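1-pyrroline-5-carboxylate dehydrogenase (Thermus thermophilus, PDB 1UZB) probably catalyses the NAD-dependent oxidation of glutamate semialdehyde, the open form of 1-pyrroline-5-carboxylate, to glutamate in proline breakdown. Local coordinates at residues Ala149-Arg153 against Leu500-Arg504; Met193-Pro197 against Phe255-Thr259; Lys321-Ala325 against Lys474-Ala478; Val480-Phe485 against Lys496-Leu500. All blocks are in the same frame, centred on the assembly; numbering follows the deposited sequence. Where two conformers were deposited one is given.

How the interactions relate
Along the chain, interactions 2 and 3 are nested inside the long loop that interaction 1 closes, and interaction 4 ends on the same stretch as interaction 1, sharing Leu500. Interactions 1, 2 and 4 cluster, centres about 12 to 14 Å apart. Tyr502, on helix 500-504, reaches Asn257 of interaction 2 and packs on Lys496 and Thr497 of interaction 4. Interaction 3 joins loops at the ends of two strands of the seven-stranded sheet, 325-331 and 468-471; its centre lies about 26 Å from that of interaction 1 but about 14 Å from interaction 4's, with Ala478 touching Phe485. Residues 474-504 thus run from one sheet region to the other, and interactions 1 and 4 touch the second subunit.

Interaction 1. Residues Ala149-Arg153 against Leu500-Arg504; sequences ALRYR and LDYLR
Tyr152 drives its phenol against the short, weakly bonded helix 500-504, and its OH donates a short hydrogen bond of 2.6 Å to Leu500 O. The carbonyl oxygen lies in the plane of the ring at its edge, while the hydroxyl sits above the carbonyl plane, 54° out of it. With CG anti to its own carbonyl carbon (chi1 -65°), the ring extends from the loop that follows helix 128-149 across to the short helix. The tight side is apolar: Leu503 CD1 presses on the backbone of Ala149, 3.3 Å from its N, and Leu503 CB lies 3.9 Å from Tyr152 CE1. Val200 and Ala148 close in around the same leucine. The flanks are looser. On one, Arg151 NH1 only skims Leu500 CD1 at 4.0 Å, its guanidinium being claimed by a salt bridge to Glu158 of the second subunit. On another, at the phenol end, a water donates to Tyr152 OH at 2.8 Å and reaches Asp501 OD1 by a weak bond. The main partners of Asp501 OD2 are Tyr171 and Arg504 of the second subunit, and Arg504 of this chain returns the salt bridge to Asp501 of that subunit. A phenylalanine in place of Tyr152 would probably take from Leu500 O its short bond, leaving the weak one from Leu503 N, and cost the water its stronger acceptor. The tyrosine therefore works as both donor and acceptor, tying the loop to a helix whose charged side chains face the subunit interface.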
loop_
_atom_site.group_PDB
_atom_site.type_symbol
_atom_site.label_atom_id
_atom_site.label_comp_id
_atom_site.label_asym_id
_atom_site.label_seq_id
_atom_site.Cartn_x
_atom_site.Cartn_y
_atom_site.Cartn_z
ATOM N N ALA A 149 -9.071 -17.573 -2.035
ATOM C CA ALA A 149 -9.097 -17.841 -3.469
ATOM C C ALA A 149 -9.088 -16.552 -4.291
ATOM O O ALA A 149 -8.519 -16.507 -5.382
ATOM C CB ALA A 149 -10.325 -18.683 -3.819
ATOM N N LEU A 150 -9.711 -15.498 -3.774
ATOM C CA LEU A 150 -9.754 -14.235 -4.505
ATOM C C LEU A 150 -8.378 -13.597 -4.661
ATOM O O LEU A 150 -8.167 -12.768 -5.549
ATOM C CB LEU A 150 -10.711 -13.265 -3.812
ATOM C CG LEU A 150 -12.192 -13.624 -3.982
ATOM C CD1 LEU A 150 -13.040 -12.807 -3.021
ATOM C CD2 LEU A 150 -12.615 -13.374 -5.422
ATOM N N ARG A 151 -7.440 -13.987 -3.803
ATOM C CA ARG A 151 -6.086 -13.446 -3.862
ATOM C C ARG A 151 -5.326 -13.987 -5.074
ATOM O O ARG A 151 -4.264 -13.471 -5.428
ATOM C CB ARG A 151 -5.328 -13.794 -2.576
ATOM C CG ARG A 151 -5.953 -13.215 -1.312
ATOM C CD ARG A 151 -5.741 -11.710 -1.222
ATOM N NE ARG A 151 -4.385 -11.379 -0.791
ATOM C CZ ARG A 151 -3.967 -11.432 0.470
ATOM N NH1 ARG A 151 -4.803 -11.796 1.435
ATOM N NH2 ARG A 151 -2.709 -11.136 0.767
ATOM N N TYR A 152 -5.876 -15.019 -5.709
ATOM C CA TYR A 152 -5.247 -15.630 -6.878
ATOM C C TYR A 152 -5.981 -15.312 -8.175
ATOM O O TYR A 152 -5.646 -15.857 -9.227
ATOM C CB TYR A 152 -5.199 -17.156 -6.723
ATOM C CG TYR A 152 -4.324 -17.650 -5.596
ATOM C CD1 TYR A 152 -4.832 -17.815 -4.310
ATOM C CD2 TYR A 152 -2.980 -17.943 -5.815
ATOM C CE1 TYR A 152 -4.019 -18.259 -3.264
ATOM C CE2 TYR A 152 -2.160 -18.389 -4.784
ATOM C CZ TYR A 152 -2.684 -18.543 -3.513
ATOM O OH TYR A 152 -1.874 -18.986 -2.493
ATOM N N ARG A 153 -6.968 -14.426 -8.114
ATOM C CA ARG A 153 -7.764 -14.110 -9.298
ATOM C C ARG A 153 -7.016 -13.483 -10.472
ATOM O O ARG A 153 -6.025 -12.777 -10.302
ATOM C CB ARG A 153 -8.965 -13.239 -8.907
ATOM C CG ARG A 153 -8.659 -11.775 -8.646
ATOM C CD ARG A 153 -9.885 -11.085 -8.059
ATOM N NE ARG A 153 -9.784 -9.628 -8.069
ATOM C CZ ARG A 153 -9.965 -8.870 -9.147
ATOM N NH1 ARG A 153 -10.259 -9.429 -10.313
ATOM N NH2 ARG A 153 -9.859 -7.551 -9.059
ATOM N N LEU A 500 -3.090 -19.153 3.156
ATOM C CA LEU A 500 -3.133 -18.705 1.770
ATOM C C LEU A 500 -2.378 -19.660 0.848
ATOM O O LEU A 500 -2.835 -19.957 -0.251
ATOM C CB LEU A 500 -2.533 -17.299 1.660
ATOM C CG LEU A 500 -3.251 -16.191 2.437
ATOM C CD1 LEU A 500 -2.422 -14.918 2.412
ATOM C CD2 LEU A 500 -4.623 -15.951 1.837
ATOM N N ASP A 501 -1.229 -20.147 1.309
ATOM C CA ASP A 501 -0.391 -21.049 0.523
ATOM C C ASP A 501 -1.066 -22.350 0.115
ATOM O O ASP A 501 -0.676 -22.966 -0.871
ATOM C CB ASP A 501 0.892 -21.396 1.291
ATOM C CG ASP A 501 1.915 -20.279 1.267
ATOM O OD1 ASP A 501 1.627 -19.202 0.699
ATOM O OD2 ASP A 501 3.017 -20.488 1.820
ATOM N N TYR A 502 -2.075 -22.775 0.867
ATOM C CA TYR A 502 -2.744 -24.030 0.551
ATOM C C TYR A 502 -3.320 -24.058 -0.859
ATOM O O TYR A 502 -3.153 -25.038 -1.582
ATOM C CB TYR A 502 -3.866 -24.295 1.557
ATOM C CG TYR A 502 -4.433 -25.700 1.517
ATOM C CD1 TYR A 502 -3.648 -26.798 1.869
ATOM C CD2 TYR A 502 -5.775 -25.922 1.213
ATOM C CE1 TYR A 502 -4.186 -28.080 1.932
ATOM C CE2 TYR A 502 -6.328 -27.202 1.276
ATOM C CZ TYR A 502 -5.526 -28.273 1.643
ATOM O OH TYR A 502 -6.075 -29.530 1.765
ATOM N N LEU A 503 -3.987 -22.981 -1.260
ATOM C CA LEU A 503 -4.608 -22.949 -2.578
ATOM C C LEU A 503 -3.632 -22.969 -3.753
ATOM O O LEU A 503 -3.970 -23.456 -4.832
ATOM C CB LEU A 503 -5.552 -21.746 -2.684
ATOM C CG LEU A 503 -6.622 -21.669 -1.586
ATOM C CD1 LEU A 503 -7.556 -20.505 -1.867
ATOM C CD2 LEU A 503 -7.406 -22.976 -1.520
ATOM N N ARG A 504 -2.424 -22.455 -3.549
ATOM C CA ARG A 504 -1.421 -22.440 -4.612
ATOM C C ARG A 504 -1.089 -23.862 -5.073
ATOM O O ARG A 504 -0.693 -24.081 -6.220
ATOM C CB ARG A 504 -0.141 -21.757 -4.116
ATOM C CG ARG A 504 0.984 -21.704 -5.148
ATOM C CD ARG A 504 0.602 -20.823 -6.318
ATOM N NE ARG A 504 1.626 -20.780 -7.357
ATOM C CZ ARG A 504 1.824 -21.736 -8.259
ATOM N NH1 ARG A 504 2.782 -21.593 -9.164
ATOM N NH2 ARG A 504 1.068 -22.830 -8.267
HETATM O O HOH W 1 0.864 -18.257 -2.445
#

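Interaction 2. Residues Met193-Pro197 against Phe255-Thr259; sequences MIVGP and FINFT
Asn257 ND2 donates to Met193 O at 3.1 Å, the one hydrogen bond between segments 193-197 and 255-259. The N-H...O angle is 145°, and the donor lies in the carbonyl plane on a lone pair, with the oxygen almost in the plane of the asparagine amide. CG stands anti to the backbone N (chi1 -160°), which carries the amide out of the strand toward the helix; the same nitrogen also bonds Tyr502 OH. The setting is the Rossmann-like sheet of the aldehyde dehydrogenase fold: strand 255-259 runs parallel to strand 165-180, and segment 193-197 of helix 188-199 lies 9.9 Å from strand 255-259, axis to axis, and runs roughly antiparallel to it (147°). Van der Waals contact is led by Met193, whose chain bends at the sulfur. Its CE comes 3.2 Å from Thr259 OG1 and 3.6 Å from Asn257 CG, lying aslant the two side chains, and SD is 3.3 Å from the same threonine hydroxyl oxygen. One helical turn on, Pro197 CB touches Phe255 CZ at 4.0 Å. Asn202 and Tyr286 also touch the phenylalanine side chain, while Phe506 packs on Pro197 and Asn257.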
loop_
_atom_site.group_PDB
_atom_site.type_symbol
_atom_site.label_atom_id
_atom_site.label_comp_id
_atom_site.label_asym_id
_atom_site.label_seq_id
_atom_site.Cartn_x
_atom_site.Cartn_y
_atom_site.Cartn_z
ATOM N N MET A 193 -10.343 -30.270 2.687
ATOM C CA MET A 193 -9.634 -30.940 1.602
ATOM C C MET A 193 -10.375 -30.887 0.274
ATOM O O MET A 193 -9.763 -30.979 -0.793
ATOM C CB MET A 193 -9.374 -32.399 1.968
ATOM C CG MET A 193 -8.475 -32.592 3.169
ATOM S SD MET A 193 -8.235 -34.342 3.506
ATOM C CE MET A 193 -6.978 -34.645 2.335
ATOM N N ILE A 194 -11.696 -30.742 0.346
ATOM C CA ILE A 194 -12.543 -30.672 -0.840
ATOM C C ILE A 194 -12.726 -29.242 -1.346
ATOM O O ILE A 194 -12.465 -28.950 -2.515
ATOM C CB ILE A 194 -13.958 -31.239 -0.551
ATOM C CG1 ILE A 194 -13.879 -32.736 -0.247
ATOM C CG2 ILE A 194 -14.885 -30.972 -1.733
ATOM C CD1 ILE A 194 -15.193 -33.324 0.217
ATOM N N VAL A 195 -13.160 -28.346 -0.461
ATOM C CA VAL A 195 -13.435 -26.977 -0.878
ATOM C C VAL A 195 -12.225 -26.135 -1.250
ATOM O O VAL A 195 -12.361 -25.179 -2.008
ATOM C CB VAL A 195 -14.303 -26.219 0.178
ATOM C CG1 VAL A 195 -15.599 -26.984 0.427
ATOM C CG2 VAL A 195 -13.538 -26.026 1.473
ATOM N N GLY A 196 -11.049 -26.479 -0.736
ATOM C CA GLY A 196 -9.858 -25.722 -1.092
ATOM C C GLY A 196 -9.614 -25.855 -2.589
ATOM O O GLY A 196 -9.582 -24.857 -3.316
ATOM N N PRO A 197 -9.439 -27.088 -3.087
ATOM C CA PRO A 197 -9.206 -27.291 -4.523
ATOM C C PRO A 197 -10.361 -26.773 -5.385
ATOM O O PRO A 197 -10.148 -26.149 -6.426
ATOM C CB PRO A 197 -9.053 -28.806 -4.635
ATOM C CG PRO A 197 -8.454 -29.180 -3.307
ATOM C CD PRO A 197 -9.241 -28.340 -2.335
ATOM N N PHE A 255 -4.625 -34.901 -9.375
ATOM C CA PHE A 255 -3.995 -34.693 -8.082
ATOM C C PHE A 255 -4.656 -35.542 -7.023
ATOM O O PHE A 255 -5.781 -36.012 -7.198
ATOM C CB PHE A 255 -4.060 -33.214 -7.665
ATOM C CG PHE A 255 -5.461 -32.671 -7.518
ATOM C CD1 PHE A 255 -6.100 -32.064 -8.591
ATOM C CD2 PHE A 255 -6.143 -32.770 -6.304
ATOM C CE1 PHE A 255 -7.394 -31.560 -8.465
ATOM C CE2 PHE A 255 -7.439 -32.267 -6.168
ATOM C CZ PHE A 255 -8.065 -31.661 -7.250
ATOM N N ILE A 256 -3.948 -35.722 -5.917
ATOM C CA ILE A 256 -4.440 -36.513 -4.803
ATOM C C ILE A 256 -4.217 -35.712 -3.531
ATOM O O ILE A 256 -3.112 -35.240 -3.281
ATOM C CB ILE A 256 -3.662 -37.840 -4.685
ATOM C CG1 ILE A 256 -3.789 -38.635 -5.985
ATOM C CG2 ILE A 256 -4.184 -38.658 -3.516
ATOM C CD1 ILE A 256 -2.609 -39.553 -6.247
ATOM N N ASN A 257 -5.277 -35.535 -2.749
ATOM C CA ASN A 257 -5.185 -34.812 -1.489
ATOM C C ASN A 257 -5.521 -35.864 -0.433
ATOM O O ASN A 257 -6.640 -36.378 -0.389
ATOM C CB ASN A 257 -6.187 -33.653 -1.474
ATOM C CG ASN A 257 -5.838 -32.590 -0.447
ATOM O OD1 ASN A 257 -4.765 -32.614 0.159
ATOM N ND2 ASN A 257 -6.748 -31.643 -0.253
ATOM N N PHE A 258 -4.540 -36.193 0.401
ATOM C CA PHE A 258 -4.707 -37.227 1.411
ATOM C C PHE A 258 -4.307 -36.831 2.819
ATOM O O PHE A 258 -3.318 -36.129 3.026
ATOM C CB PHE A 258 -3.883 -38.456 1.007
ATOM C CG PHE A 258 -3.749 -39.490 2.092
ATOM C CD1 PHE A 258 -4.744 -40.438 2.293
ATOM C CD2 PHE A 258 -2.617 -39.520 2.905
ATOM C CE1 PHE A 258 -4.617 -41.406 3.287
ATOM C CE2 PHE A 258 -2.478 -40.485 3.906
ATOM C CZ PHE A 258 -3.479 -41.428 4.095
ATOM N N THR A 259 -5.091 -37.305 3.782
ATOM C CA THR A 259 -4.812 -37.093 5.194
ATOM C C THR A 259 -5.144 -38.429 5.850
ATOM O O THR A 259 -6.264 -38.924 5.732
ATOM C CB THR A 259 -5.680 -35.977 5.813
ATOM O OG1 THR A 259 -5.394 -34.732 5.160
ATOM C CG2 THR A 259 -5.371 -35.833 7.300
#

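Interaction 3. Residues Lys321-Ala325 against Lys474-Ala478; sequences KCSAA and KITGA
Lys321 NZ and Thr476 OG1 share a water, 2.9 Å from the nitrogen and 2.7 Å from the hydroxyl oxygen, and the ammonium is further held by a salt bridge to Glu130. The lysine chain is fully extended beyond CG, so it carries its ammonium past the threonine to the water, and its CD crosses Thr476 CG2 at about a right angle, 4.1 Å away. This water bridge is the polar tie between the two loops, for no direct hydrogen bond joins them. Thr476 instead turns its methyl inward: CG2, anti to its own carbonyl carbon, rests 3.4 Å from Ser323 OG. The loop 321-325 makes a type I beta turn, closed by Ala324 N to Lys321 O at 3.1 Å, and leads into strand 325-331 of the seven-stranded sheet of the aldehyde dehydrogenase fold. The turn carries Cys322, in the Gly-Gln-Lys-Cys sequence where relatives of this family hold their cysteine nucleophile; it is probably the counterpart. Asn293 ND2 bonds both Cys322 O and Ala324 O, pinning the turn from a neighbouring strand. The opposing loop follows strand 468-471, and its Ile475 lies against the turn: CG1 sits between the backbone N and carbonyl carbon (chi1 65°), which brings it 3.4 Å from Ser323 O, an oxygen bonded by Thr446 OG1. Beyond it, Ile475 CD1 meets Ala325 CB at 3.8 Å, with Ile295 touching both side chains. Gly477 takes a positive phi of 72°, a conformation that favours glycine, and a beta carbon there would crowd Lys474 NZ.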
loop_
_atom_site.group_PDB
_atom_site.type_symbol
_atom_site.label_atom_id
_atom_site.label_comp_id
_atom_site.label_asym_id
_atom_site.label_seq_id
_atom_site.Cartn_x
_atom_site.Cartn_y
_atom_site.Cartn_z
ATOM N N LYS A 321 -5.741 -37.844 17.501
ATOM C CA LYS A 321 -5.432 -36.659 16.710
ATOM C C LYS A 321 -3.983 -36.721 16.261
ATOM O O LYS A 321 -3.105 -37.163 17.007
ATOM C CB LYS A 321 -5.630 -35.388 17.539
ATOM C CG LYS A 321 -7.024 -35.209 18.102
ATOM C CD LYS A 321 -7.156 -33.873 18.806
ATOM C CE LYS A 321 -8.542 -33.715 19.394
ATOM N NZ LYS A 321 -8.692 -32.396 20.067
ATOM N N CYS A 322 -3.732 -36.273 15.039
ATOM C CA CYS A 322 -2.376 -36.258 14.514
ATOM C C CYS A 322 -1.538 -35.251 15.291
ATOM O O CYS A 322 -0.311 -35.318 15.281
ATOM C CB CYS A 322 -2.394 -35.887 13.034
ATOM S SG CYS A 322 -3.321 -37.054 12.036
ATOM N N SER A 323 -2.219 -34.334 15.974
ATOM C CA SER A 323 -1.581 -33.287 16.769
ATOM C C SER A 323 -1.508 -33.615 18.261
ATOM O O SER A 323 -0.955 -32.838 19.038
ATOM C CB SER A 323 -2.363 -31.981 16.608
ATOM O OG SER A 323 -3.682 -32.136 17.115
ATOM N N ALA A 324 -2.071 -34.751 18.663
ATOM C CA ALA A 324 -2.099 -35.136 20.071
ATOM C C ALA A 324 -0.738 -35.285 20.736
ATOM O O ALA A 324 0.219 -35.780 20.135
ATOM C CB ALA A 324 -2.881 -36.439 20.233
ATOM N N ALA A 325 -0.653 -34.856 21.988
ATOM C CA ALA A 325 0.585 -35.014 22.734
ATOM C C ALA A 325 0.668 -36.477 23.160
ATOM O O ALA A 325 -0.097 -36.922 24.014
ATOM C CB ALA A 325 0.587 -34.115 23.964
ATOM N N LYS A 474 -1.996 -25.694 24.940
ATOM C CA LYS A 474 -2.212 -27.000 24.315
ATOM C C LYS A 474 -1.633 -27.023 22.901
ATOM O O LYS A 474 -1.519 -25.980 22.249
ATOM C CB LYS A 474 -3.710 -27.312 24.263
ATOM C CG LYS A 474 -4.484 -26.364 23.366
ATOM C CD LYS A 474 -5.972 -26.660 23.336
ATOM C CE LYS A 474 -6.662 -25.790 22.291
ATOM N NZ LYS A 474 -8.110 -26.104 22.122
ATOM N N ILE A 475 -1.277 -28.211 22.416
ATOM C CA ILE A 475 -0.704 -28.324 21.079
ATOM C C ILE A 475 -1.680 -28.833 20.028
ATOM O O ILE A 475 -1.304 -29.057 18.880
ATOM C CB ILE A 475 0.563 -29.216 21.082
ATOM C CG1 ILE A 475 0.216 -30.665 21.441
ATOM C CG2 ILE A 475 1.564 -28.646 22.071
ATOM C CD1 ILE A 475 1.386 -31.627 21.266
ATOM N N THR A 476 -2.935 -29.008 20.429
ATOM C CA THR A 476 -3.986 -29.465 19.527
ATOM C C THR A 476 -4.895 -28.276 19.206
ATOM O O THR A 476 -4.730 -27.185 19.762
ATOM C CB THR A 476 -4.851 -30.552 20.193
ATOM O OG1 THR A 476 -5.406 -30.023 21.403
ATOM C CG2 THR A 476 -4.022 -31.787 20.530
ATOM N N GLY A 477 -5.839 -28.485 18.294
ATOM C CA GLY A 477 -6.797 -27.445 17.957
ATOM C C GLY A 477 -6.336 -26.246 17.153
ATOM O O GLY A 477 -6.807 -25.133 17.397
ATOM N N ALA A 478 -5.439 -26.457 16.197
ATOM C CA ALA A 478 -4.963 -25.362 15.360
ATOM C C ALA A 478 -6.166 -24.696 14.697
ATOM O O ALA A 478 -7.034 -25.372 14.140
ATOM C CB ALA A 478 -4.008 -25.890 14.298
HETATM O O HOH W 2 -7.045 -31.943 22.366
#

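Interaction 4. Residues Val480-Phe485 against Lys496-Leu500; sequences VGVQPF and KTGAL
Phe485 and Thr497 pair as a single antiparallel beta bridge, a hydrogen-bonded pair that closes the loop between Phe485 and Thr497; Pro484 and Phe485 begin the Pro-Phe-Gly-Gly sequence familiar from aldehyde dehydrogenases. Of its two backbone bonds, Phe485 N to Thr497 O is the straighter, 3.0 Å with an N-H...O angle of 171°, and Thr497 N returns 2.9 Å to Phe485 O. The Phe485 and Thr497 side chains lie side by side, OG1 of the threonine near the edge of the ring. Charge adds a second tie: Lys496, bent at chi2 (-63°), folds over the proline so that NZ donates to Pro484 O at 2.8 Å, from above the carbonyl plane. The ammonium also bonds Gly486 O and Gly467 O, a buried cation held by carbonyl oxygens. A methionine in place of Lys496 would probably leave Gly486 O and Gly467 O without this donor, and Pro484 O to its bond from Asn468 ND2. Apolar contact follows at Pro484 CB, 3.7 Å from Ala499 CB, while Val480 CG1 lies over Gly498 CA, where a beta carbon would be tight against Val480 CA. Gln483 NE2 and the Gly481 backbone bond to the second subunit, the former through Asn167 there. Gly498 O accepts Gly481 N at 2.9 Å and a water at 2.9 Å, and that water donates its other proton to Gly481 O.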
loop_
_atom_site.group_PDB
_atom_site.type_symbol
_atom_site.label_atom_id
_atom_site.label_comp_id
_atom_site.label_asym_id
_atom_site.label_seq_id
_atom_site.Cartn_x
_atom_site.Cartn_y
_atom_site.Cartn_z
ATOM N N VAL A 480 -7.990 -22.369 11.863
ATOM C CA VAL A 480 -7.865 -21.957 10.474
ATOM C C VAL A 480 -7.490 -20.474 10.428
ATOM O O VAL A 480 -8.048 -19.656 11.167
ATOM C CB VAL A 480 -9.200 -22.179 9.726
ATOM C CG1 VAL A 480 -9.174 -21.488 8.368
ATOM C CG2 VAL A 480 -9.441 -23.670 9.548
ATOM N N GLY A 481 -6.522 -20.142 9.579
ATOM C CA GLY A 481 -6.090 -18.762 9.432
ATOM C C GLY A 481 -5.068 -18.289 10.451
ATOM O O GLY A 481 -4.122 -17.577 10.106
ATOM N N VAL A 482 -5.252 -18.691 11.704
ATOM C CA VAL A 482 -4.363 -18.303 12.797
ATOM C C VAL A 482 -3.083 -19.125 12.814
ATOM O O VAL A 482 -1.979 -18.581 12.924
ATOM C CB VAL A 482 -5.060 -18.489 14.165
ATOM C CG1 VAL A 482 -4.152 -18.010 15.285
ATOM C CG2 VAL A 482 -6.385 -17.735 14.188
ATOM N N GLN A 483 -3.248 -20.437 12.700
ATOM C CA GLN A 483 -2.131 -21.365 12.725
ATOM C C GLN A 483 -2.077 -22.302 11.523
ATOM O O GLN A 483 -2.654 -23.393 11.554
ATOM C CB GLN A 483 -2.180 -22.197 14.014
ATOM C CG GLN A 483 -1.912 -21.396 15.281
ATOM C CD GLN A 483 -3.085 -21.378 16.251
ATOM O OE1 GLN A 483 -4.065 -22.112 16.097
ATOM N NE2 GLN A 483 -2.980 -20.536 17.269
ATOM N N PRO A 484 -1.400 -21.880 10.439
ATOM C CA PRO A 484 -1.284 -22.726 9.244
ATOM C C PRO A 484 -0.897 -24.119 9.737
ATOM O O PRO A 484 0.086 -24.267 10.462
ATOM C CB PRO A 484 -0.164 -22.051 8.466
ATOM C CG PRO A 484 -0.406 -20.598 8.758
ATOM C CD PRO A 484 -0.719 -20.587 10.243
ATOM N N PHE A 485 -1.657 -25.135 9.339
ATOM C CA PHE A 485 -1.416 -26.486 9.838
ATOM C C PHE A 485 -0.787 -27.481 8.865
ATOM O O PHE A 485 -1.318 -27.740 7.791
ATOM C CB PHE A 485 -2.733 -27.060 10.370
ATOM C CG PHE A 485 -2.564 -28.337 11.131
ATOM C CD1 PHE A 485 -1.999 -28.331 12.403
ATOM C CD2 PHE A 485 -2.929 -29.553 10.564
ATOM C CE1 PHE A 485 -1.801 -29.520 13.098
ATOM C CE2 PHE A 485 -2.734 -30.747 11.253
ATOM C CZ PHE A 485 -2.170 -30.729 12.518
ATOM N N LYS A 496 0.218 -26.587 4.092
ATOM C CA LYS A 496 -0.377 -25.843 5.194
ATOM C C LYS A 496 -1.855 -25.523 5.016
ATOM O O LYS A 496 -2.221 -24.635 4.246
ATOM C CB LYS A 496 0.414 -24.553 5.421
ATOM C CG LYS A 496 1.786 -24.759 6.065
ATOM C CD LYS A 496 1.637 -25.363 7.461
ATOM C CE LYS A 496 2.765 -24.958 8.398
ATOM N NZ LYS A 496 2.530 -25.479 9.775
ATOM N N THR A 497 -2.711 -26.241 5.735
ATOM C CA THR A 497 -4.144 -25.994 5.635
ATOM C C THR A 497 -4.499 -24.728 6.405
ATOM O O THR A 497 -3.800 -24.337 7.338
ATOM C CB THR A 497 -4.973 -27.174 6.197
ATOM O OG1 THR A 497 -4.735 -27.304 7.604
ATOM C CG2 THR A 497 -4.598 -28.474 5.493
ATOM N N GLY A 498 -5.587 -24.081 6.002
ATOM C CA GLY A 498 -6.005 -22.863 6.674
ATOM C C GLY A 498 -5.020 -21.729 6.467
ATOM O O GLY A 498 -4.870 -20.863 7.327
ATOM N N ALA A 499 -4.348 -21.737 5.320
ATOM C CA ALA A 499 -3.370 -20.714 4.988
ATOM C C ALA A 499 -3.474 -20.377 3.506
ATOM O O ALA A 499 -3.888 -21.209 2.695
ATOM C CB ALA A 499 -1.968 -21.211 5.310
ATOM N N LEU A 500 -3.090 -19.153 3.156
ATOM C CA LEU A 500 -3.133 -18.705 1.770
ATOM C C LEU A 500 -2.378 -19.660 0.848
ATOM O O LEU A 500 -2.835 -19.957 -0.251
ATOM C CB LEU A 500 -2.533 -17.299 1.660
ATOM C CG LEU A 500 -3.251 -16.191 2.437
ATOM C CD1 LEU A 500 -2.422 -14.918 2.412
ATOM C CD2 LEU A 500 -4.623 -15.951 1.837
HETATM O O HOH W 3 -2.962 -18.688 7.718
#